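PDB 4Z8I: peptidoglycan recognition protein 3 from Branchiostoma belcheri tsingtauense, which probably cleaves bacterial peptidoglycan between glycan strand and stem peptide as a zinc-dependent amidase, its catalytic domain being joined to a chitin-binding domain. Local coordinates for residues A[89-94]-A[148-153]; A[111-116]-A[124-129]; A[175-180]-A[220-225]; A[182-187]-A[195-200]; A[202-207]-A[214-219]. One frame throughout, in Å; residues are numbered along the deposited sequence.

Interactions 1, 3, 4 and 5 gather round the edge of the mixed sheet where strands 87-94 and 197-201 pair, while interaction 2 joins helix 103-120 to the loop that follows it. Along the chain, interaction 2 falls between the two segments of interaction 1; interactions 4 and then 5 fall between those of interaction 3. Interactions 1 and 5, centres about 11 Å apart, each supply a histidine to the same zinc ion. Interactions 3 and 4 share helix 174-190, with centres about 9 Å apart. Interactions 2 and 3 lie about 23 Å apart between centres. The zinc site draws on the end of strand 87-94, the helical turn after strand 197-201 and the loop carrying Cys210.

Interaction 1. Residues A[89-94]-A[148-153]. With ZN (zinc ion), chain B.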
# COMPACT_ATOMS: atom_id res chain seq x y z
N LYS A 89 4.60 2.60 -12.61
CA LYS A 89 3.16 2.59 -12.33
C LYS A 89 2.68 1.54 -11.32
O LYS A 89 3.34 0.54 -11.08
CB LYS A 89 2.38 2.48 -13.65
CG LYS A 89 2.97 1.51 -14.66
CD LYS A 89 2.50 1.82 -16.08
CE LYS A 89 3.36 2.89 -16.73
NZ LYS A 89 3.01 3.10 -18.16
N VAL A 90 1.52 1.81 -10.72
CA VAL A 90 0.94 0.91 -9.72
C VAL A 90 -0.44 0.44 -10.17
O VAL A 90 -1.30 1.26 -10.51
CB VAL A 90 0.79 1.62 -8.35
CG1 VAL A 90 0.24 0.66 -7.32
CG2 VAL A 90 2.12 2.18 -7.90
N VAL A 91 -0.63 -0.88 -10.20
CA VAL A 91 -1.90 -1.46 -10.63
C VAL A 91 -2.65 -2.06 -9.45
O VAL A 91 -2.07 -2.81 -8.66
CB VAL A 91 -1.69 -2.53 -11.72
CG1 VAL A 91 -3.02 -3.04 -12.24
CG2 VAL A 91 -0.86 -1.97 -12.86
N ILE A 92 -3.92 -1.71 -9.31
CA ILE A 92 -4.73 -2.17 -8.19
C ILE A 92 -5.64 -3.33 -8.59
O ILE A 92 -6.33 -3.25 -9.61
CB ILE A 92 -5.57 -1.02 -7.59
CG1 ILE A 92 -4.66 0.11 -7.13
CG2 ILE A 92 -6.43 -1.52 -6.44
CD1 ILE A 92 -3.71 -0.28 -6.01
N HIS A 93 -5.64 -4.38 -7.79
CA HIS A 93 -6.42 -5.58 -8.09
C HIS A 93 -7.39 -5.90 -6.96
O HIS A 93 -7.21 -5.44 -5.83
CB HIS A 93 -5.49 -6.78 -8.30
CG HIS A 93 -4.67 -6.70 -9.55
ND1 HIS A 93 -5.09 -7.23 -10.74
CD2 HIS A 93 -3.45 -6.15 -9.78
CE1 HIS A 93 -4.18 -7.02 -11.67
NE2 HIS A 93 -3.17 -6.36 -11.11
N HIS A 94 -8.42 -6.69 -7.27
CA HIS A 94 -9.21 -7.32 -6.21
C HIS A 94 -9.14 -8.84 -6.36
O HIS A 94 -8.89 -9.35 -7.45
CB HIS A 94 -10.66 -6.79 -6.16
CG HIS A 94 -11.58 -7.38 -7.18
ND1 HIS A 94 -12.94 -7.48 -6.97
CD2 HIS A 94 -11.35 -7.87 -8.42
CE1 HIS A 94 -13.51 -8.03 -8.04
NE2 HIS A 94 -12.56 -8.27 -8.93
N GLY A 148 5.96 -9.26 -11.42
CA GLY A 148 4.74 -9.96 -11.07
C GLY A 148 4.05 -10.58 -12.26
O GLY A 148 4.50 -10.44 -13.40
N ALA A 149 2.96 -11.29 -11.99
CA ALA A 149 2.12 -11.85 -13.04
C ALA A 149 0.66 -11.52 -12.74
O ALA A 149 -0.13 -12.40 -12.41
CB ALA A 149 2.32 -13.35 -13.13
N HIS A 150 0.32 -10.23 -12.86
CA HIS A 150 -1.00 -9.74 -12.49
C HIS A 150 -1.68 -8.97 -13.62
O HIS A 150 -2.90 -8.85 -13.66
CB HIS A 150 -0.91 -8.87 -11.24
CG HIS A 150 0.01 -7.69 -11.39
ND1 HIS A 150 -0.41 -6.49 -11.92
CD2 HIS A 150 1.32 -7.54 -11.08
CE1 HIS A 150 0.61 -5.64 -11.92
NE2 HIS A 150 1.66 -6.25 -11.42
N ALA A 151 -0.88 -8.43 -14.54
CA ALA A 151 -1.41 -7.67 -15.67
C ALA A 151 -0.43 -7.68 -16.84
O ALA A 151 0.59 -6.99 -16.82
CB ALA A 151 -1.72 -6.24 -15.25
N LEU A 152 -0.77 -8.46 -17.86
CA LEU A 152 0.14 -8.78 -18.97
C LEU A 152 0.78 -7.57 -19.64
O LEU A 152 1.99 -7.57 -19.90
CB LEU A 152 -0.60 -9.62 -20.02
CG LEU A 152 0.26 -10.53 -20.90
CD1 LEU A 152 0.51 -11.86 -20.22
CD2 LEU A 152 -0.36 -10.72 -22.28
N ASN A 153 -0.01 -6.55 -19.92
CA ASN A 153 0.48 -5.37 -20.62
C ASN A 153 1.50 -4.55 -19.82
O ASN A 153 2.20 -3.70 -20.39
CB ASN A 153 -0.68 -4.46 -21.03
CG ASN A 153 -1.45 -4.99 -22.23
OD1 ASN A 153 -0.89 -5.65 -23.10
ND2 ASN A 153 -2.75 -4.70 -22.28
ZN ZN B . -6.89 -7.74 -11.48
O HOH W 1 -6.45 -9.64 -11.42
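The zinc site of the amidase includes His93, whose ring is steadied from behind by His150. His93 ND1 binds the zinc ion at 2.0 Å, and His202, Cys210 and a water complete the coordination. On the other side of the imidazole, His93 NE2 donates to His150 ND1 over 2.9 Å in a bent bond (145°). The rings meet rim to rim with planes 80° apart, and each nitrogen lies somewhat outside the plane of its partner's ring. With both nitrogens of His93 engaged, its ring is fixed in rotation, and His150 acts as a second-shell residue that positions this ligand. Val91, two residues earlier on the same side of the strand, brings CB to 3.9 Å from His150 CE1, while Ala151 CB lies near the edge of the His93 ring. Asn155 accepts from the backbone nitrogens of His150 and Ala151. Strand 87-94 runs between strands 158-163 and 197-201, and the 148-153 loop passes over its zinc-bearing side, His150 also touching Ser158.

Interaction 2. Residues A[111-116]-A[124-129]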
# COMPACT_ATOMS: atom_id res chain seq x y z
N ARG A 111 -2.40 -17.98 1.34
CA ARG A 111 -1.90 -19.33 1.08
C ARG A 111 -2.73 -20.02 -0.01
O ARG A 111 -2.20 -20.68 -0.90
CB ARG A 111 -1.91 -20.15 2.37
CG ARG A 111 -0.54 -20.63 2.82
CD ARG A 111 -0.38 -20.56 4.33
NE ARG A 111 -1.49 -21.20 5.04
CZ ARG A 111 -2.00 -20.74 6.18
NH1 ARG A 111 -1.51 -19.64 6.74
NH2 ARG A 111 -3.01 -21.38 6.75
N ASN A 112 -4.04 -19.84 0.08
CA ASN A 112 -4.98 -20.35 -0.91
C ASN A 112 -4.72 -19.74 -2.28
O ASN A 112 -4.68 -20.46 -3.28
CB ASN A 112 -6.42 -20.05 -0.52
CG ASN A 112 -6.89 -20.80 0.71
OD1 ASN A 112 -7.89 -20.41 1.31
ND2 ASN A 112 -6.22 -21.89 1.06
N ILE A 113 -4.57 -18.42 -2.32
CA ILE A 113 -4.34 -17.73 -3.59
C ILE A 113 -3.03 -18.20 -4.23
O ILE A 113 -2.97 -18.42 -5.45
CB ILE A 113 -4.37 -16.20 -3.41
CG1 ILE A 113 -5.78 -15.75 -3.02
CG2 ILE A 113 -3.95 -15.51 -4.70
CD1 ILE A 113 -5.93 -14.25 -2.88
N GLN A 114 -2.01 -18.37 -3.41
CA GLN A 114 -0.72 -18.86 -3.88
C GLN A 114 -0.87 -20.26 -4.46
O GLN A 114 -0.39 -20.53 -5.56
CB GLN A 114 0.31 -18.86 -2.74
CG GLN A 114 1.71 -19.28 -3.18
CD GLN A 114 2.71 -19.29 -2.04
OE1 GLN A 114 2.53 -19.97 -1.04
NE2 GLN A 114 3.78 -18.52 -2.20
N ASN A 115 -1.54 -21.14 -3.72
CA ASN A 115 -1.76 -22.50 -4.18
C ASN A 115 -2.54 -22.54 -5.49
O ASN A 115 -2.28 -23.38 -6.35
CB ASN A 115 -2.48 -23.33 -3.12
CG ASN A 115 -1.61 -23.59 -1.91
OD1 ASN A 115 -0.39 -23.42 -1.95
ND2 ASN A 115 -2.24 -24.03 -0.82
N TYR A 116 -3.48 -21.62 -5.65
CA TYR A 116 -4.25 -21.53 -6.89
C TYR A 116 -3.37 -21.07 -8.05
O TYR A 116 -3.47 -21.60 -9.16
CB TYR A 116 -5.45 -20.59 -6.72
CG TYR A 116 -6.16 -20.25 -8.01
CD1 TYR A 116 -6.65 -21.24 -8.84
CD2 TYR A 116 -6.36 -18.92 -8.37
CE1 TYR A 116 -7.30 -20.92 -10.02
CE2 TYR A 116 -7.02 -18.60 -9.54
CZ TYR A 116 -7.48 -19.60 -10.36
OH TYR A 116 -8.14 -19.28 -11.53
N SER A 124 5.09 -19.40 -11.07
CA SER A 124 6.28 -19.71 -10.28
C SER A 124 6.09 -19.29 -8.82
O SER A 124 6.83 -19.73 -7.93
CB SER A 124 7.51 -19.01 -10.86
OG SER A 124 7.73 -19.39 -12.21
N ASP A 125 5.11 -18.42 -8.59
CA ASP A 125 4.79 -17.91 -7.26
C ASP A 125 3.44 -17.22 -7.35
O ASP A 125 2.89 -17.10 -8.44
CB ASP A 125 5.87 -16.92 -6.81
CG ASP A 125 5.73 -16.52 -5.35
OD1 ASP A 125 4.91 -17.13 -4.63
OD2 ASP A 125 6.46 -15.60 -4.91
N ILE A 126 2.91 -16.77 -6.22
CA ILE A 126 1.69 -15.98 -6.21
C ILE A 126 1.89 -14.73 -7.07
O ILE A 126 2.94 -14.09 -7.01
CB ILE A 126 1.26 -15.62 -4.76
CG1 ILE A 126 -0.09 -14.92 -4.73
CG2 ILE A 126 2.33 -14.79 -4.07
CD1 ILE A 126 -0.64 -14.73 -3.34
N GLY A 127 0.90 -14.43 -7.91
CA GLY A 127 1.07 -13.46 -8.98
C GLY A 127 1.34 -12.02 -8.57
O GLY A 127 2.11 -11.31 -9.23
N TYR A 128 0.69 -11.58 -7.50
CA TYR A 128 0.77 -10.18 -7.10
C TYR A 128 2.04 -9.90 -6.30
O TYR A 128 2.61 -10.80 -5.67
CB TYR A 128 -0.46 -9.80 -6.28
CG TYR A 128 -1.76 -10.34 -6.83
CD1 TYR A 128 -2.38 -9.74 -7.92
CD2 TYR A 128 -2.37 -11.45 -6.26
CE1 TYR A 128 -3.56 -10.23 -8.43
CE2 TYR A 128 -3.56 -11.95 -6.77
CZ TYR A 128 -4.15 -11.33 -7.85
OH TYR A 128 -5.33 -11.82 -8.35
N ASN A 129 2.49 -8.65 -6.34
CA ASN A 129 3.65 -8.23 -5.56
C ASN A 129 3.28 -8.10 -4.09
O ASN A 129 4.07 -8.44 -3.21
CB ASN A 129 4.20 -6.90 -6.08
CG ASN A 129 4.70 -6.99 -7.51
OD1 ASN A 129 3.97 -6.70 -8.45
ND2 ASN A 129 5.96 -7.39 -7.67
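Helix 103-120 and the loop that follows it come together most closely at Gln114 and Ile126, whose CA atoms are 4.4 Å apart. At this approach Ile126 CB packs on Gln114 CB at 3.9 Å, and the extended Ile126 side chain reaches across the helix face, obliquely to Ile113, until its CD1 lies 3.7 Å from Ile113 CG2. The same methyl of Ile113 meets the edge of the Tyr128 ring, 4.1 Å from CE2, so one branch of the isoleucine touches two loop side chains. Gln114 has CG anti to the backbone N (chi1 -177°) and runs straight on past Ile126, which carries its amide to Asp125. There NE2 donates to Asp125 OD1 at 3.0 Å; the oxygen lies in the amide plane and is met nearly along its C-O axis. Asp125 OD1 also accepts from Ile126 N, which comes from above the carboxylate plane. This buried carboxylate is further satisfied by a salt bridge from OD2 to Lys69, while the Gln114 amide continues to Ser74 and Arg75. The apolar half of the contact closes over strand 130-132, where Ile113 and Ile126 both touch Leu131. Ile126 also packs on Val110 and His117 of the helix, and the Tyr128 ring meets that of the zinc ligand His93 and touches Cys162 of strand 158-163.

Interaction 3. Residues A[175-180]-A[220-225]; sequences SAIAAA and KSWGRY
Trp222, which opens a type II beta turn running to Tyr225, points its indole at helix 174-190 in the amidase domain and meets Ile177 and Ala180 one helical turn apart. The six-membered part of the indole leads. Ile177 CG2 comes to 3.6 Å from Trp222 CZ2, and Ala180 CB to 3.9 Å from CH2, the next atom along the same rim; both methyls approach the ring system obliquely. Ile177 has CG2 anti to the backbone N, which places that branch rather than the longer CG1 arm against the indole. Ala180, pointing toward the loop, has a side chain short enough to let the aromatic end come close to the helix. The interface is apolar, and no hydrogen bond links the two segments. Beneath it, Phe163 of strand 158-163 touches Ile177, Ala180 and Trp222 alike, so the last loop of the chain and the helix share one buried patch above the sheet. Lys181, next along the helix, adds a cation-pi contact to the indole. The indole N-H is satisfied outside the two segments: Trp222 NE1 donates to Asp218 OD2 of helix 213-218.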
# COMPACT_ATOMS: atom_id res chain seq x y z
N SER A 175 -9.05 0.49 6.90
CA SER A 175 -7.71 0.03 7.26
C SER A 175 -6.99 -0.60 6.08
O SER A 175 -5.77 -0.47 5.94
CB SER A 175 -7.77 -0.95 8.44
OG SER A 175 -8.55 -2.08 8.12
N ALA A 176 -7.74 -1.29 5.22
CA ALA A 176 -7.17 -1.89 4.02
C ALA A 176 -6.68 -0.81 3.05
O ALA A 176 -5.56 -0.88 2.53
CB ALA A 176 -8.18 -2.81 3.35
N ILE A 177 -7.54 0.18 2.81
CA ILE A 177 -7.21 1.32 1.97
C ILE A 177 -5.98 2.05 2.49
O ILE A 177 -5.03 2.33 1.74
CB ILE A 177 -8.38 2.32 1.92
CG1 ILE A 177 -9.71 1.60 1.67
CG2 ILE A 177 -8.12 3.40 0.88
CD1 ILE A 177 -9.78 0.88 0.34
N ALA A 178 -6.00 2.36 3.78
CA ALA A 178 -4.88 3.03 4.44
C ALA A 178 -3.59 2.23 4.29
O ALA A 178 -2.53 2.80 4.04
CB ALA A 178 -5.20 3.25 5.90
N ALA A 179 -3.70 0.92 4.45
CA ALA A 179 -2.53 0.05 4.33
C ALA A 179 -1.97 0.06 2.91
O ALA A 179 -0.75 0.08 2.72
CB ALA A 179 -2.88 -1.37 4.74
N ALA A 180 -2.85 0.05 1.91
CA ALA A 180 -2.40 0.10 0.52
C ALA A 180 -1.72 1.43 0.19
O ALA A 180 -0.64 1.45 -0.42
CB ALA A 180 -3.57 -0.13 -0.42
N LYS A 220 -10.04 6.39 -7.65
CA LYS A 220 -10.00 7.61 -8.45
C LYS A 220 -9.64 8.79 -7.55
O LYS A 220 -8.96 9.72 -7.97
CB LYS A 220 -11.37 7.89 -9.08
CG LYS A 220 -12.02 6.68 -9.73
CD LYS A 220 -11.52 6.46 -11.14
CE LYS A 220 -12.70 6.43 -12.10
NZ LYS A 220 -13.86 5.72 -11.50
N SER A 221 -10.11 8.72 -6.31
CA SER A 221 -9.86 9.77 -5.32
C SER A 221 -8.45 9.69 -4.75
O SER A 221 -8.00 10.61 -4.06
CB SER A 221 -10.88 9.68 -4.19
OG SER A 221 -10.75 8.47 -3.48
N TRP A 222 -7.75 8.59 -5.01
CA TRP A 222 -6.36 8.45 -4.56
C TRP A 222 -5.51 9.38 -5.40
O TRP A 222 -5.87 9.73 -6.53
CB TRP A 222 -5.85 7.02 -4.71
CG TRP A 222 -6.60 5.97 -3.94
CD1 TRP A 222 -7.85 6.08 -3.39
CD2 TRP A 222 -6.15 4.64 -3.64
NE1 TRP A 222 -8.20 4.90 -2.78
CE2 TRP A 222 -7.18 4.00 -2.91
CE3 TRP A 222 -4.98 3.93 -3.91
CZ2 TRP A 222 -7.07 2.69 -2.45
CZ3 TRP A 222 -4.87 2.62 -3.45
CH2 TRP A 222 -5.91 2.02 -2.74
N GLY A 223 -4.37 9.79 -4.86
CA GLY A 223 -3.45 10.63 -5.60
C GLY A 223 -2.80 9.90 -6.75
O GLY A 223 -2.53 8.70 -6.66
N ARG A 224 -2.58 10.62 -7.84
CA ARG A 224 -1.83 10.13 -9.00
C ARG A 224 -2.55 9.06 -9.82
O ARG A 224 -1.90 8.28 -10.53
CB ARG A 224 -0.43 9.66 -8.61
CG ARG A 224 0.37 10.70 -7.84
CD ARG A 224 1.86 10.57 -8.11
NE ARG A 224 2.17 10.76 -9.52
CZ ARG A 224 2.35 11.95 -10.09
NH1 ARG A 224 2.26 13.06 -9.38
NH2 ARG A 224 2.63 12.02 -11.39
N TYR A 225 -3.87 9.01 -9.74
CA TYR A 225 -4.63 8.14 -10.64
C TYR A 225 -4.57 8.71 -12.05
O TYR A 225 -4.76 9.91 -12.26
CB TYR A 225 -6.09 8.00 -10.18
CG TYR A 225 -6.90 7.12 -11.09
CD1 TYR A 225 -6.84 5.74 -10.99
CD2 TYR A 225 -7.72 7.67 -12.08
CE1 TYR A 225 -7.57 4.92 -11.83
CE2 TYR A 225 -8.45 6.86 -12.93
CZ TYR A 225 -8.37 5.49 -12.80
OH TYR A 225 -9.10 4.68 -13.63

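Interaction 4. Residues A[182-187]-A[195-200]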
# COMPACT_ATOMS: atom_id res chain seq x y z
N SER A 182 -0.33 3.50 2.28
CA SER A 182 0.93 3.56 3.01
C SER A 182 1.97 2.69 2.34
O SER A 182 3.15 3.01 2.35
CB SER A 182 0.74 3.11 4.46
OG SER A 182 -0.30 3.85 5.07
N LEU A 183 1.54 1.57 1.76
CA LEU A 183 2.46 0.69 1.05
C LEU A 183 3.07 1.43 -0.12
O LEU A 183 4.29 1.46 -0.30
CB LEU A 183 1.74 -0.57 0.56
CG LEU A 183 2.63 -1.55 -0.21
CD1 LEU A 183 3.75 -2.08 0.67
CD2 LEU A 183 1.81 -2.69 -0.77
N ILE A 184 2.20 2.05 -0.92
CA ILE A 184 2.63 2.84 -2.06
C ILE A 184 3.60 3.94 -1.63
O ILE A 184 4.67 4.10 -2.23
CB ILE A 184 1.42 3.47 -2.79
CG1 ILE A 184 0.49 2.37 -3.31
CG2 ILE A 184 1.89 4.35 -3.93
CD1 ILE A 184 -0.79 2.89 -3.95
N SER A 185 3.22 4.67 -0.59
CA SER A 185 4.05 5.75 -0.05
C SER A 185 5.43 5.24 0.34
O SER A 185 6.44 5.84 0.00
CB SER A 185 3.35 6.39 1.15
OG SER A 185 4.11 7.46 1.67
N CYS A 186 5.46 4.11 1.04
CA CYS A 186 6.69 3.47 1.48
C CYS A 186 7.58 3.14 0.29
O CYS A 186 8.78 3.43 0.30
CB CYS A 186 6.34 2.18 2.24
SG CYS A 186 7.73 1.31 2.98
N GLY A 187 6.98 2.54 -0.73
CA GLY A 187 7.70 2.20 -1.94
C GLY A 187 8.29 3.43 -2.60
O GLY A 187 9.38 3.37 -3.17
N SER A 195 8.27 8.81 -7.75
CA SER A 195 7.39 9.77 -7.09
C SER A 195 6.32 10.22 -8.07
O SER A 195 5.17 10.47 -7.69
CB SER A 195 8.19 10.96 -6.57
OG SER A 195 8.85 11.62 -7.64
N GLY A 196 6.70 10.32 -9.34
CA GLY A 196 5.75 10.68 -10.38
C GLY A 196 5.12 9.43 -10.98
O GLY A 196 5.02 9.31 -12.20
N TYR A 197 4.70 8.52 -10.11
CA TYR A 197 4.12 7.26 -10.56
C TYR A 197 2.68 7.44 -11.04
O TYR A 197 2.03 8.43 -10.71
CB TYR A 197 4.18 6.20 -9.44
CG TYR A 197 3.20 6.42 -8.31
CD1 TYR A 197 1.92 5.86 -8.36
CD2 TYR A 197 3.55 7.17 -7.19
CE1 TYR A 197 1.02 6.06 -7.34
CE2 TYR A 197 2.65 7.36 -6.16
CZ TYR A 197 1.39 6.81 -6.24
OH TYR A 197 0.49 6.99 -5.22
N SER A 198 2.20 6.49 -11.82
CA SER A 198 0.81 6.50 -12.27
C SER A 198 0.04 5.36 -11.62
O SER A 198 0.53 4.24 -11.55
CB SER A 198 0.73 6.40 -13.80
OG SER A 198 1.31 7.53 -14.41
N LEU A 199 -1.16 5.66 -11.14
CA LEU A 199 -1.99 4.65 -10.49
C LEU A 199 -3.07 4.14 -11.44
O LEU A 199 -3.84 4.93 -12.00
CB LEU A 199 -2.63 5.22 -9.22
CG LEU A 199 -3.52 4.27 -8.42
CD1 LEU A 199 -2.68 3.27 -7.64
CD2 LEU A 199 -4.43 5.04 -7.49
N TYR A 200 -3.12 2.83 -11.63
CA TYR A 200 -4.13 2.22 -12.49
C TYR A 200 -4.98 1.22 -11.72
O TYR A 200 -4.51 0.61 -10.76
CB TYR A 200 -3.48 1.48 -13.67
CG TYR A 200 -2.60 2.32 -14.57
CD1 TYR A 200 -1.30 2.65 -14.19
CD2 TYR A 200 -3.05 2.75 -15.80
CE1 TYR A 200 -0.50 3.41 -15.02
CE2 TYR A 200 -2.25 3.51 -16.64
CZ TYR A 200 -0.97 3.83 -16.24
OH TYR A 200 -0.16 4.58 -17.05
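Ile184 of helix 174-190 meets two side chains of strand 197-201, Tyr197 closely and Leu199 more loosely. The close part is the far end of the tyrosine: Ile184 CG2 faces CZ, CE1, CE2 and OH together, 3.4 Å from Tyr197 CZ, with the two side chains at about a right angle. Tyr197 has its CB bond pointing toward the helix and CG between the backbone N and the carbonyl carbon (chi1 73°), which carries the ring end to Ile184. The looser side is a single methyl pair, Ile184 CD1 and Leu199 CD1, 4.2 Å apart; both residues are buried between helix 174-190 and the sheet, Ile184 beside Ile161 and Leu199 beside Val90 and Ile92. Solvent lies toward Ser195 and Gly196, which are exposed where the chain turns into the strand. With an alanine in place of Tyr197, the CG2 branch of Ile184 is likely to lose its aromatic partner, leaving a gap between helix and strand. No hydrogen bond crosses here, so the direct contact between the segments rests on apolar packing.

Interaction 5. Residues A[202-207]-A[214-219]. With ZN (zinc ion), chain B.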
# COMPACT_ATOMS: atom_id res chain seq x y z
N HIS A 202 -6.92 -2.45 -12.52
CA HIS A 202 -6.62 -3.52 -13.47
C HIS A 202 -7.40 -3.33 -14.77
O HIS A 202 -6.87 -3.57 -15.86
CB HIS A 202 -6.93 -4.88 -12.85
CG HIS A 202 -6.47 -6.04 -13.68
ND1 HIS A 202 -6.82 -7.35 -13.40
CD2 HIS A 202 -5.67 -6.10 -14.77
CE1 HIS A 202 -6.26 -8.15 -14.28
NE2 HIS A 202 -5.56 -7.42 -15.13
N ARG A 203 -8.65 -2.88 -14.66
CA ARG A 203 -9.50 -2.68 -15.83
C ARG A 203 -8.97 -1.58 -16.74
O ARG A 203 -9.32 -1.52 -17.92
CB ARG A 203 -10.93 -2.35 -15.40
CG ARG A 203 -11.06 -1.06 -14.61
CD ARG A 203 -12.51 -0.71 -14.32
NE ARG A 203 -13.17 -1.74 -13.52
CZ ARG A 203 -14.44 -1.68 -13.13
NH1 ARG A 203 -15.19 -0.64 -13.48
NH2 ARG A 203 -14.96 -2.65 -12.41
N ASP A 204 -8.14 -0.70 -16.19
CA ASP A 204 -7.58 0.41 -16.95
C ASP A 204 -6.53 -0.08 -17.95
O ASP A 204 -6.26 0.58 -18.96
CB ASP A 204 -6.95 1.44 -16.02
CG ASP A 204 -7.99 2.26 -15.27
OD1 ASP A 204 -9.08 2.51 -15.83
OD2 ASP A 204 -7.71 2.65 -14.11
N VAL A 205 -5.95 -1.24 -17.67
CA VAL A 205 -4.81 -1.74 -18.43
C VAL A 205 -5.10 -3.10 -19.07
O VAL A 205 -4.31 -3.60 -19.87
CB VAL A 205 -3.57 -1.84 -17.51
CG1 VAL A 205 -3.67 -3.06 -16.62
CG2 VAL A 205 -2.29 -1.87 -18.33
N GLY A 206 -6.24 -3.69 -18.72
CA GLY A 206 -6.63 -4.97 -19.27
C GLY A 206 -8.13 -5.10 -19.46
O GLY A 206 -8.86 -4.12 -19.36
N SER A 207 -8.59 -6.32 -19.74
CA SER A 207 -10.01 -6.58 -19.92
C SER A 207 -10.59 -7.40 -18.78
O SER A 207 -10.80 -8.61 -18.92
CB SER A 207 -10.27 -7.28 -21.26
OG SER A 207 -11.63 -7.64 -21.39
N LEU A 214 -16.83 -0.58 -6.99
CA LEU A 214 -16.72 0.36 -5.87
C LEU A 214 -15.28 0.70 -5.47
O LEU A 214 -14.96 1.86 -5.20
CB LEU A 214 -17.52 -0.14 -4.66
CG LEU A 214 -19.04 -0.21 -4.83
CD1 LEU A 214 -19.73 -0.21 -3.48
CD2 LEU A 214 -19.54 0.93 -5.68
N LEU A 215 -14.42 -0.31 -5.44
CA LEU A 215 -13.01 -0.09 -5.17
C LEU A 215 -12.39 0.77 -6.27
O LEU A 215 -11.59 1.67 -6.00
CB LEU A 215 -12.27 -1.42 -5.04
CG LEU A 215 -10.76 -1.31 -4.81
CD1 LEU A 215 -10.47 -0.43 -3.61
CD2 LEU A 215 -10.14 -2.68 -4.63
N TYR A 216 -12.77 0.49 -7.51
CA TYR A 216 -12.30 1.26 -8.66
C TYR A 216 -12.76 2.71 -8.56
O TYR A 216 -12.05 3.62 -8.97
CB TYR A 216 -12.78 0.64 -9.97
CG TYR A 216 -12.32 1.37 -11.21
CD1 TYR A 216 -11.00 1.26 -11.65
CD2 TYR A 216 -13.19 2.16 -11.94
CE1 TYR A 216 -10.58 1.92 -12.79
CE2 TYR A 216 -12.77 2.83 -13.08
CZ TYR A 216 -11.47 2.70 -13.49
OH TYR A 216 -11.05 3.36 -14.62
N ASP A 217 -13.96 2.91 -8.01
CA ASP A 217 -14.46 4.25 -7.77
C ASP A 217 -13.63 4.94 -6.70
O ASP A 217 -13.30 6.13 -6.82
CB ASP A 217 -15.94 4.23 -7.36
CG ASP A 217 -16.88 4.03 -8.53
OD1 ASP A 217 -16.45 4.25 -9.69
OD2 ASP A 217 -18.05 3.66 -8.30
N ASP A 218 -13.28 4.20 -5.65
CA ASP A 218 -12.51 4.78 -4.55
C ASP A 218 -11.10 5.20 -4.99
O ASP A 218 -10.62 6.27 -4.61
CB ASP A 218 -12.44 3.82 -3.36
CG ASP A 218 -11.79 4.45 -2.14
OD1 ASP A 218 -12.49 5.17 -1.39
OD2 ASP A 218 -10.59 4.21 -1.91
N ILE A 219 -10.45 4.37 -5.80
CA ILE A 219 -9.07 4.66 -6.21
C ILE A 219 -8.92 5.88 -7.14
O ILE A 219 -7.81 6.34 -7.39
CB ILE A 219 -8.36 3.44 -6.84
CG1 ILE A 219 -9.00 3.06 -8.17
CG2 ILE A 219 -8.34 2.27 -5.87
CD1 ILE A 219 -8.28 1.94 -8.88
ZN ZN B . -6.89 -7.74 -11.48
O HOH W 1 -6.45 -9.64 -11.42
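Arg203 and Asp204 both turn toward Tyr216, one lying over the face of its ring and the other at its hydroxyl end. The contacts over the face come from one arginine. With CG between the backbone N and the carbonyl carbon (chi1 63°) and an extended chi2, Arg203 brings CD above the middle of the ring, 3.4 Å from the centroid, in a CH-pi contact. The bend at chi3 then lays the guanidinium over the CG and CB end of the tyrosine, displaced from the ring centre but nearly flat on it, with planes 24° apart; Arg203 CZ is 4.6 Å from the ring centroid in an off-centre cation-pi contact. Arg203 NH2 is held in turn by Ala209 O and Asn213 OD1, which keeps the guanidinium in place. The hydrogen bond is the second kind of interaction: Tyr216 OH donates to Asp204 OD1, while Asp204 OD2 is engaged by Gly201 N and Tyr225 OH. Metal binding is the third, on the neighbouring residue, where His202 ND1 meets the zinc ion at 2.0 Å. A leucine at Tyr216 would probably leave Asp204 OD1 without this donor and the guanidinium of Arg203 without its flat partner. Stack and hydrogen bond together join helix 213-218 to the short, weakly bonded helical turn that carries the zinc ligand His202, and the electron-rich ring would be expected to favour the arginine's positive charge.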